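Local coordinates for putative uncharacterized protein PH0242 (Pyrococcus horikoshii, PDB 3VU1) that is the C-terminal globular domain of an archaeal AglB oligosaccharyltransferase, a mostly beta-stranded assembly of several subdomains that carries a bound calcium ion, at residues I142-I147 with R153-N158; F213-F218 with S226-K231; I237-Y242 with V247-P252. All coordinates share one frame; numbering follows the deposited sequence.

Contact 1: I142-I147 with R153-N158; sequences IVIKVI and RRIAVN
A regular antiparallel beta hairpin brings Ile142-Ile147 against Arg153-Asn158, and it illustrates how the two faces of one ribbon can differ, one mainly aliphatic and one mixed with polar groups. Six backbone hydrogen bonds hold it, in the hydrogen-bonded pairs Val143 with Asn158, Lys145 with Ala156 and Ile147 with Arg154; in the middle pair Ala156 N reaches Lys145 O at 3.0 Å and nearly straight, 174° at the hydrogen. Between these pairs the alpha hydrogen of Ile144 points at Ala156 O, a weaker contact of the CA-H...O kind.

On one face the branched side chains pack against one another. CG2 of Ile144, placed opposite the backbone N by chi1 of -58°, meets Ile155 CG2 at 3.7 Å, while its CG1 branch lies alongside Val157 CG2, 3.9 Å away. Ile155 turns its CD1 end toward Val146 CG2. Both strands are inner members of the large mixed sheet of the Insert domain, flanked by strands 134-137 and 162-165, and this face packs its Ile155 and Val157 on Leu196 and Val194 of strand 192-196.

The other face is more polar. The extended chain of Arg154 runs beside Ile147, whose CB lies 3.6 Å above one face of the guanidinium, offset toward its rim. That flat group is also fixed by its nitrogens: NH1 bonds to Gln149 in the turn and NH2 forms a salt bridge with Glu163. Asn158 ND2 bonds to the same carboxylate, and Asn158 OD1 stands 3.7 Å from Lys145 CD.

Contact 2: F213-F218 with S226-K231; sequences FVKLAF and SEFAEK
Two extended torsions, chi2 and chi3, followed by a bend at chi4, carry the amine of Lys215 to the ring of Phe228. With chi1 at -61° the lysine chain leaves opposite its carbonyl carbon, continues extended through CE, and then turns at chi4 (72°) to set NZ aside from the line of the chain. Phe228 starts from the other arrangement, CG opposite the backbone N, which swings its ring toward the lysine although the bond leaving its alpha carbon does not point at the other helix. The two side chains meet at about a right angle.

NZ lies at the ring edge, near the ring plane, 4.0 Å from Phe228 CD2. This is therefore not a cation-pi arrangement, which would place the amine over a face. The methylene before it, Lys215 CE, is likewise 4.0 Å from Phe228 CD2 and comes within 4.3 Å of Ala229 CB, so the apolar part of the lysine packs against the first turn of helix 228-235, just after its N-cap residue Glu227. The contact thus joins helix 212-218 to helix 228-235 near the calcium site, with Phe228 also touching Glu76, a calcium ligand.

The amine finds its polar partners beyond the two segments, in Thr210 O, Asn212 OD1 and a salt bridge to Asp71. Such a set would offset the cost of burying a charge, probably favouring the protonated lysine; the ring edge and Ala229 add apolar contact to the end of the chain, while Thr210, Asn212 and Asp71 satisfy the amine.

Contact 3: I237-Y242 with V247-P252; sequences IPVYQY and VYEFRP
A classic beta bulge interrupts the pairing of Ile237-Tyr242 with Val247-Pro252: Val239 and Tyr240 both face the single residue Val247. The setting is a beta hairpin at one side of a four-stranded mixed sheet, in which strand 236-242 is outermost and strand 245-250 lies against strand 86-90. Before the bulge Ile237 and Glu249 exchange two backbone hydrogen bonds; at the bulge Val247 O accepts from Val239 N at 2.9 Å, while Val247 N gives to Tyr240 O at 2.8 Å. The two bonds of Val247 are thus shared between successive residues of the other strand. Val239, with psi of -15°, departs from extended geometry, and its CG2 branch, lying between backbone N and carbonyl carbon, packs 3.7 Å from Val247 CG1.

Pro238 and Tyr248 form a non-hydrogen-bonded pair. The proline's CD approaches Tyr248 CE2 at 3.8 Å, and its N lies obliquely to the ring. The phenol end of this tyrosine reaches past the hairpin to bond with Leu216 O in helix 212-218. Tyr240 instead sends its ring away, to stack with Trp19 of helix 13-23, keeping its CB near Val247 CB.

At the other end the extended side chain of Arg251 crosses Ile237 obliquely, and its NE makes a salt bridge with Glu249 OE2 at 2.7 Å, approaching from above the carboxylate plane. That bond helps to fix the turn of the guanidinium, one face of which is covered by Ile237, with CG1 3.5 Å from Arg251 NH1.

How the contacts relate
Read from the N terminus, the three contacts follow in series; none nests in or crosses another. Contact 1 closes a short hairpin turn within the Insert domain, well away from the rest: its centre is about 25 Å from that of contact 2 and about 34 Å from that of contact 3. After further strands of the same sheet, contact 2 closes the loop between helices 212-218 and 228-235. The second helix runs directly into strand 236-242, where contact 3 closes another hairpin. Contacts 2 and 3 touch directly, helix 212-218 meeting strand 245-250, which ties the helical pair beside the calcium site to the four-stranded sheet.

Contact 1: I142-I147 with R153-N158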
loop_
_atom_site.group_PDB
_atom_site.type_symbol
_atom_site.label_atom_id
_atom_site.label_comp_id
_atom_site.label_asym_id
_atom_site.label_seq_id
_atom_site.Cartn_x
_atom_site.Cartn_y
_atom_site.Cartn_z
ATOM N N ILE A 142 -20.976 -13.398 20.335
ATOM C CA ILE A 142 -21.573 -12.329 19.549
ATOM C C ILE A 142 -22.518 -12.879 18.505
ATOM O O ILE A 142 -22.208 -13.882 17.841
ATOM C CB ILE A 142 -20.496 -11.423 18.873
ATOM C CG1 ILE A 142 -19.722 -10.645 19.939
ATOM C CG2 ILE A 142 -21.132 -10.459 17.885
ATOM C CD1 ILE A 142 -19.077 -9.373 19.453
ATOM N N VAL A 143 -23.667 -12.215 18.366
ATOM C CA VAL A 143 -24.614 -12.516 17.297
ATOM C C VAL A 143 -25.100 -11.213 16.712
ATOM O O VAL A 143 -25.723 -10.415 17.414
ATOM C CB VAL A 143 -25.843 -13.342 17.766
ATOM C CG1 VAL A 143 -26.824 -13.528 16.616
ATOM C CG2 VAL A 143 -25.431 -14.704 18.302
ATOM N N ILE A 144 -24.811 -10.999 15.431
ATOM C CA ILE A 144 -25.313 -9.825 14.728
ATOM C C ILE A 144 -26.466 -10.243 13.817
ATOM O O ILE A 144 -26.361 -11.223 13.062
ATOM C CB ILE A 144 -24.218 -9.137 13.892
ATOM C CG1 ILE A 144 -23.037 -8.709 14.774
ATOM C CG2 ILE A 144 -24.786 -7.933 13.162
ATOM C CD1 ILE A 144 -21.749 -8.547 13.984
ATOM N N LYS A 145 -27.569 -9.505 13.901
ATOM C CA LYS A 145 -28.756 -9.789 13.092
ATOM C C LYS A 145 -29.473 -8.518 12.667
ATOM O O LYS A 145 -29.325 -7.467 13.300
ATOM C CB LYS A 145 -29.715 -10.737 13.829
ATOM C CG LYS A 145 -30.335 -10.173 15.090
ATOM C CD LYS A 145 -30.279 -11.188 16.226
ATOM C CE LYS A 145 -31.302 -12.311 16.106
ATOM N NZ LYS A 145 -30.953 -13.444 17.020
ATOM N N VAL A 146 -30.237 -8.621 11.582
ATOM C CA VAL A 146 -31.107 -7.532 11.159
ATOM C C VAL A 146 -32.485 -7.727 11.789
ATOM O O VAL A 146 -33.064 -8.806 11.705
ATOM C CB VAL A 146 -31.253 -7.477 9.637
ATOM C CG1 VAL A 146 -31.680 -6.083 9.213
ATOM C CG2 VAL A 146 -29.949 -7.866 8.960
ATOM N N ILE A 147 -32.984 -6.689 12.447
ATOM C CA ILE A 147 -34.323 -6.692 13.027
ATOM C C ILE A 147 -35.197 -5.756 12.188
ATOM O O ILE A 147 -34.724 -4.708 11.731
ATOM C CB ILE A 147 -34.305 -6.212 14.510
ATOM C CG1 ILE A 147 -33.244 -6.954 15.353
ATOM C CG2 ILE A 147 -35.691 -6.285 15.152
ATOM C CD1 ILE A 147 -33.438 -8.447 15.514
ATOM N N ARG A 153 -35.650 -0.944 9.377
ATOM C CA ARG A 153 -34.538 -1.872 9.630
ATOM C C ARG A 153 -33.552 -1.320 10.663
ATOM O O ARG A 153 -33.300 -0.116 10.740
ATOM C CB ARG A 153 -33.750 -2.093 8.342
ATOM C CG ARG A 153 -34.512 -2.768 7.223
ATOM C CD ARG A 153 -34.090 -4.219 7.103
ATOM N NE ARG A 153 -34.132 -4.676 5.720
ATOM C CZ ARG A 153 -33.286 -4.285 4.763
ATOM N NH1 ARG A 153 -32.320 -3.409 5.023
ATOM N NH2 ARG A 153 -33.411 -4.765 3.530
ATOM N N ARG A 154 -32.967 -2.208 11.448
ATOM C CA ARG A 154 -31.875 -1.812 12.326
ATOM C C ARG A 154 -30.893 -2.984 12.527
ATOM O O ARG A 154 -31.239 -4.159 12.309
ATOM C CB ARG A 154 -32.400 -1.230 13.653
ATOM C CG ARG A 154 -32.752 -2.288 14.689
ATOM C CD ARG A 154 -33.195 -1.734 16.040
ATOM N NE ARG A 154 -33.237 -2.833 17.001
ATOM C CZ ARG A 154 -34.303 -3.591 17.241
ATOM N NH1 ARG A 154 -35.453 -3.352 16.615
ATOM N NH2 ARG A 154 -34.224 -4.584 18.118
ATOM N N ILE A 155 -29.659 -2.668 12.916
ATOM C CA ILE A 155 -28.716 -3.727 13.191
ATOM C C ILE A 155 -28.641 -3.920 14.689
ATOM O O ILE A 155 -28.492 -2.966 15.431
ATOM C CB ILE A 155 -27.335 -3.478 12.533
ATOM C CG1 ILE A 155 -27.472 -3.356 11.008
ATOM C CG2 ILE A 155 -26.324 -4.572 12.894
ATOM C CD1 ILE A 155 -27.999 -4.593 10.319
ATOM N N ALA A 156 -28.782 -5.163 15.131
ATOM C CA ALA A 156 -28.610 -5.484 16.536
ATOM C C ALA A 156 -27.373 -6.358 16.744
ATOM O O ALA A 156 -27.237 -7.420 16.138
ATOM C CB ALA A 156 -29.851 -6.176 17.083
ATOM N N VAL A 157 -26.474 -5.900 17.608
ATOM C CA VAL A 157 -25.310 -6.676 17.984
ATOM C C VAL A 157 -25.537 -7.100 19.414
ATOM O O VAL A 157 -25.635 -6.257 20.302
ATOM C CB VAL A 157 -24.009 -5.847 17.873
ATOM C CG1 VAL A 157 -22.798 -6.671 18.303
ATOM C CG2 VAL A 157 -23.821 -5.309 16.456
ATOM N N ASN A 158 -25.649 -8.410 19.628
ATOM C CA ASN A 158 -25.824 -8.974 20.967
ATOM C C ASN A 158 -24.518 -9.532 21.454
ATOM O O ASN A 158 -23.891 -10.373 20.780
ATOM C CB ASN A 158 -26.887 -10.075 20.981
ATOM C CG ASN A 158 -28.213 -9.613 20.408
ATOM O OD1 ASN A 158 -28.735 -10.215 19.475
ATOM N ND2 ASN A 158 -28.755 -8.529 20.949
#

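Contact 2: F213-F218 with S226-K231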
loop_
_atom_site.group_PDB
_atom_site.type_symbol
_atom_site.label_atom_id
_atom_site.label_comp_id
_atom_site.label_asym_id
_atom_site.label_seq_id
_atom_site.Cartn_x
_atom_site.Cartn_y
_atom_site.Cartn_z
ATOM N N PHE A 213 -6.566 -1.452 6.011
ATOM C CA PHE A 213 -6.613 -2.890 6.217
ATOM C C PHE A 213 -8.030 -3.450 6.009
ATOM O O PHE A 213 -8.211 -4.461 5.338
ATOM C CB PHE A 213 -6.137 -3.253 7.609
ATOM C CG PHE A 213 -6.327 -4.708 7.954
ATOM C CD1 PHE A 213 -7.271 -5.097 8.901
ATOM C CD2 PHE A 213 -5.569 -5.681 7.351
ATOM C CE1 PHE A 213 -7.455 -6.436 9.240
ATOM C CE2 PHE A 213 -5.737 -7.032 7.683
ATOM C CZ PHE A 213 -6.678 -7.412 8.622
ATOM N N VAL A 214 -9.019 -2.792 6.610
ATOM C CA VAL A 214 -10.409 -3.165 6.455
ATOM C C VAL A 214 -10.786 -3.194 4.969
ATOM O O VAL A 214 -11.435 -4.138 4.529
ATOM C CB VAL A 214 -11.318 -2.200 7.241
ATOM C CG1 VAL A 214 -12.746 -2.312 6.763
ATOM C CG2 VAL A 214 -11.256 -2.487 8.734
ATOM N N LYS A 215 -10.355 -2.188 4.195
ATOM C CA LYS A 215 -10.640 -2.138 2.766
ATOM C C LYS A 215 -10.019 -3.310 2.030
ATOM O O LYS A 215 -10.694 -3.971 1.255
ATOM C CB LYS A 215 -10.114 -0.854 2.105
ATOM C CG LYS A 215 -10.652 0.488 2.583
ATOM C CD LYS A 215 -10.046 1.587 1.690
ATOM C CE LYS A 215 -10.287 2.993 2.222
ATOM N NZ LYS A 215 -9.493 3.362 3.438
ATOM N N LEU A 216 -8.729 -3.545 2.242
ATOM C CA LEU A 216 -7.988 -4.523 1.452
ATOM C C LEU A 216 -8.132 -5.961 1.947
ATOM O O LEU A 216 -7.983 -6.888 1.159
ATOM C CB LEU A 216 -6.500 -4.165 1.390
ATOM C CG LEU A 216 -6.073 -2.830 0.741
ATOM C CD1 LEU A 216 -4.601 -2.555 1.023
ATOM C CD2 LEU A 216 -6.355 -2.761 -0.756
ATOM N N ALA A 217 -8.390 -6.146 3.242
ATOM C CA ALA A 217 -8.623 -7.487 3.799
ATOM C C ALA A 217 -10.003 -8.039 3.411
ATOM O O ALA A 217 -10.151 -9.231 3.158
ATOM C CB ALA A 217 -8.478 -7.482 5.318
ATOM N N PHE A 218 -11.003 -7.164 3.364
ATOM C CA PHE A 218 -12.366 -7.612 3.282
ATOM C C PHE A 218 -13.104 -7.040 2.096
ATOM O O PHE A 218 -14.307 -7.110 2.067
ATOM C CB PHE A 218 -13.085 -7.256 4.577
ATOM C CG PHE A 218 -12.335 -7.687 5.811
ATOM C CD1 PHE A 218 -11.885 -6.749 6.734
ATOM C CD2 PHE A 218 -12.045 -9.044 6.038
ATOM C CE1 PHE A 218 -11.166 -7.149 7.868
ATOM C CE2 PHE A 218 -11.331 -9.449 7.171
ATOM C CZ PHE A 218 -10.881 -8.498 8.084
ATOM N N SER A 226 -13.463 11.280 -0.125
ATOM C CA SER A 226 -14.139 11.102 -1.385
ATOM C C SER A 226 -13.183 10.592 -2.458
ATOM O O SER A 226 -12.112 11.160 -2.655
ATOM C CB SER A 226 -14.764 12.423 -1.800
ATOM O OG SER A 226 -14.960 12.420 -3.191
ATOM N N GLU A 227 -13.567 9.511 -3.139
ATOM C CA GLU A 227 -12.730 8.903 -4.187
ATOM C C GLU A 227 -11.607 7.979 -3.649
ATOM O O GLU A 227 -11.013 7.216 -4.415
ATOM C CB GLU A 227 -12.118 9.997 -5.082
ATOM C CG GLU A 227 -13.121 10.825 -5.874
ATOM C CD GLU A 227 -13.346 10.253 -7.248
ATOM O OE1 GLU A 227 -12.512 10.537 -8.136
ATOM O OE2 GLU A 227 -14.339 9.511 -7.449
ATOM N N PHE A 228 -11.313 8.052 -2.349
ATOM C CA PHE A 228 -10.139 7.380 -1.799
ATOM C C PHE A 228 -10.100 5.837 -1.932
ATOM O O PHE A 228 -9.048 5.260 -2.264
ATOM C CB PHE A 228 -9.845 7.805 -0.347
ATOM C CG PHE A 228 -8.475 7.365 0.112
ATOM C CD1 PHE A 228 -7.322 8.028 -0.346
ATOM C CD2 PHE A 228 -8.320 6.231 0.915
ATOM C CE1 PHE A 228 -6.061 7.601 0.028
ATOM C CE2 PHE A 228 -7.052 5.806 1.300
ATOM C CZ PHE A 228 -5.926 6.493 0.858
ATOM N N ALA A 229 -11.218 5.171 -1.660
ATOM C CA ALA A 229 -11.277 3.735 -1.860
ATOM C C ALA A 229 -11.003 3.378 -3.325
ATOM O O ALA A 229 -10.216 2.468 -3.618
ATOM C CB ALA A 229 -12.606 3.179 -1.404
ATOM N N GLU A 230 -11.621 4.114 -4.243
ATOM C CA GLU A 230 -11.477 3.823 -5.669
ATOM C C GLU A 230 -10.027 3.995 -6.133
ATOM O O GLU A 230 -9.535 3.210 -6.956
ATOM C CB GLU A 230 -12.430 4.692 -6.490
ATOM C CG GLU A 230 -13.311 3.896 -7.445
ATOM C CD GLU A 230 -13.779 4.705 -8.659
ATOM O OE1 GLU A 230 -13.823 4.119 -9.781
ATOM O OE2 GLU A 230 -14.089 5.923 -8.502
ATOM N N LYS A 231 -9.342 5.014 -5.602
ATOM C CA LYS A 231 -7.950 5.267 -5.964
ATOM C C LYS A 231 -7.069 4.191 -5.390
ATOM O O LYS A 231 -6.279 3.584 -6.122
ATOM C CB LYS A 231 -7.473 6.618 -5.475
ATOM C CG LYS A 231 -8.081 7.818 -6.160
ATOM C CD LYS A 231 -8.179 8.920 -5.132
ATOM C CE LYS A 231 -7.083 9.951 -5.284
ATOM N NZ LYS A 231 -7.543 11.067 -6.159
#

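Contact 3: I237-Y242 with V247-P252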
loop_
_atom_site.group_PDB
_atom_site.type_symbol
_atom_site.label_atom_id
_atom_site.label_comp_id
_atom_site.label_asym_id
_atom_site.label_seq_id
_atom_site.Cartn_x
_atom_site.Cartn_y
_atom_site.Cartn_z
ATOM N N ILE A 237 -3.367 -3.934 -6.546
ATOM C CA ILE A 237 -4.058 -4.873 -7.440
ATOM C C ILE A 237 -4.004 -6.318 -6.906
ATOM O O ILE A 237 -2.920 -6.870 -6.721
ATOM C CB ILE A 237 -3.393 -4.804 -8.842
ATOM C CG1 ILE A 237 -3.542 -3.397 -9.423
ATOM C CG2 ILE A 237 -3.962 -5.841 -9.804
ATOM C CD1 ILE A 237 -4.925 -2.795 -9.216
ATOM N N PRO A 238 -5.164 -6.941 -6.651
ATOM C CA PRO A 238 -5.050 -8.345 -6.174
ATOM C C PRO A 238 -4.494 -9.170 -7.280
ATOM O O PRO A 238 -5.097 -9.217 -8.323
ATOM C CB PRO A 238 -6.497 -8.787 -5.917
ATOM C CG PRO A 238 -7.365 -7.707 -6.443
ATOM C CD PRO A 238 -6.556 -6.455 -6.675
ATOM N N VAL A 239 -3.336 -9.773 -7.095
ATOM C CA VAL A 239 -2.789 -10.647 -8.126
ATOM C C VAL A 239 -2.885 -12.133 -7.771
ATOM O O VAL A 239 -2.693 -12.974 -8.647
ATOM C CB VAL A 239 -1.326 -10.317 -8.457
ATOM C CG1 VAL A 239 -1.242 -9.011 -9.231
ATOM C CG2 VAL A 239 -0.480 -10.285 -7.178
ATOM N N TYR A 240 -3.139 -12.451 -6.499
ATOM C CA TYR A 240 -3.253 -13.837 -6.031
ATOM C C TYR A 240 -3.927 -13.829 -4.682
ATOM O O TYR A 240 -3.672 -12.932 -3.870
ATOM C CB TYR A 240 -1.883 -14.502 -5.898
ATOM C CG TYR A 240 -1.949 -15.965 -5.532
ATOM C CD1 TYR A 240 -1.688 -16.409 -4.232
ATOM C CD2 TYR A 240 -2.266 -16.912 -6.487
ATOM C CE1 TYR A 240 -1.750 -17.761 -3.911
ATOM C CE2 TYR A 240 -2.322 -18.252 -6.189
ATOM C CZ TYR A 240 -2.077 -18.686 -4.910
ATOM O OH TYR A 240 -2.171 -20.048 -4.668
ATOM N N GLN A 241 -4.792 -14.814 -4.460
ATOM C CA GLN A 241 -5.411 -15.065 -3.159
ATOM C C GLN A 241 -5.596 -16.539 -2.866
ATOM O O GLN A 241 -5.768 -17.358 -3.771
ATOM C CB GLN A 241 -6.749 -14.353 -2.954
ATOM C CG GLN A 241 -7.682 -14.288 -4.146
ATOM C CD GLN A 241 -8.550 -13.033 -4.107
ATOM O OE1 GLN A 241 -8.424 -12.135 -4.966
ATOM N NE2 GLN A 241 -9.411 -12.943 -3.081
ATOM N N TYR A 242 -5.553 -16.854 -1.577
ATOM C CA TYR A 242 -5.652 -18.198 -1.098
ATOM C C TYR A 242 -5.889 -18.157 0.398
ATOM O O TYR A 242 -5.194 -17.445 1.150
ATOM C CB TYR A 242 -4.403 -19.007 -1.442
ATOM C CG TYR A 242 -4.766 -20.455 -1.546
ATOM C CD1 TYR A 242 -5.030 -21.057 -2.794
ATOM C CD2 TYR A 242 -4.944 -21.219 -0.389
ATOM C CE1 TYR A 242 -5.416 -22.397 -2.867
ATOM C CE2 TYR A 242 -5.318 -22.547 -0.451
ATOM C CZ TYR A 242 -5.556 -23.130 -1.677
ATOM O OH TYR A 242 -5.932 -24.444 -1.671
ATOM N N VAL A 247 -2.341 -11.322 -2.016
ATOM C CA VAL A 247 -1.136 -10.633 -2.496
ATOM C C VAL A 247 -1.516 -9.485 -3.415
ATOM O O VAL A 247 -2.088 -9.713 -4.480
ATOM C CB VAL A 247 -0.241 -11.612 -3.295
ATOM C CG1 VAL A 247 1.025 -10.936 -3.826
ATOM C CG2 VAL A 247 0.103 -12.803 -2.431
ATOM N N TYR A 248 -1.188 -8.263 -3.019
ATOM C CA TYR A 248 -1.441 -7.071 -3.841
ATOM C C TYR A 248 -0.175 -6.585 -4.492
ATOM O O TYR A 248 0.847 -6.476 -3.830
ATOM C CB TYR A 248 -1.972 -5.975 -2.979
ATOM C CG TYR A 248 -3.402 -6.177 -2.539
ATOM C CD1 TYR A 248 -3.688 -6.680 -1.275
ATOM C CD2 TYR A 248 -4.487 -5.860 -3.397
ATOM C CE1 TYR A 248 -4.996 -6.836 -0.851
ATOM C CE2 TYR A 248 -5.805 -6.042 -3.002
ATOM C CZ TYR A 248 -6.052 -6.508 -1.722
ATOM O OH TYR A 248 -7.341 -6.677 -1.288
ATOM N N GLU A 249 -0.216 -6.326 -5.797
ATOM C CA GLU A 249 0.894 -5.649 -6.474
ATOM C C GLU A 249 0.746 -4.159 -6.201
ATOM O O GLU A 249 -0.382 -3.613 -6.206
ATOM C CB GLU A 249 0.857 -5.903 -7.959
ATOM C CG GLU A 249 1.750 -5.013 -8.796
ATOM C CD GLU A 249 1.559 -5.247 -10.301
ATOM O OE1 GLU A 249 1.410 -6.408 -10.722
ATOM O OE2 GLU A 249 1.572 -4.272 -11.089
ATOM N N PHE A 250 1.870 -3.510 -5.900
ATOM C CA PHE A 250 1.856 -2.087 -5.637
ATOM C C PHE A 250 2.214 -1.356 -6.900
ATOM O O PHE A 250 3.229 -1.664 -7.534
ATOM C CB PHE A 250 2.827 -1.733 -4.533
ATOM C CG PHE A 250 2.925 -0.260 -4.235
ATOM C CD1 PHE A 250 1.831 0.445 -3.717
ATOM C CD2 PHE A 250 4.140 0.423 -4.427
ATOM C CE1 PHE A 250 1.946 1.794 -3.408
ATOM C CE2 PHE A 250 4.247 1.772 -4.139
ATOM C CZ PHE A 250 3.159 2.451 -3.617
ATOM N N ARG A 251 1.348 -0.408 -7.268
ATOM C CA ARG A 251 1.609 0.497 -8.369
ATOM C C ARG A 251 1.476 1.880 -7.819
ATOM O O ARG A 251 0.356 2.354 -7.573
ATOM C CB ARG A 251 0.608 0.278 -9.473
ATOM C CG ARG A 251 0.728 -1.075 -10.137
ATOM C CD ARG A 251 -0.525 -1.346 -10.922
ATOM N NE ARG A 251 -0.383 -2.523 -11.761
ATOM C CZ ARG A 251 -1.352 -3.006 -12.533
ATOM N NH1 ARG A 251 -2.533 -2.399 -12.590
ATOM N NH2 ARG A 251 -1.116 -4.073 -13.272
ATOM N N PRO A 252 2.615 2.528 -7.574
ATOM C CA PRO A 252 2.586 3.874 -6.964
ATOM C C PRO A 252 1.846 4.901 -7.852
ATOM O O PRO A 252 1.166 5.793 -7.322
ATOM C CB PRO A 252 4.066 4.233 -6.784
ATOM C CG PRO A 252 4.825 3.305 -7.698
ATOM C CD PRO A 252 3.980 2.067 -7.903
#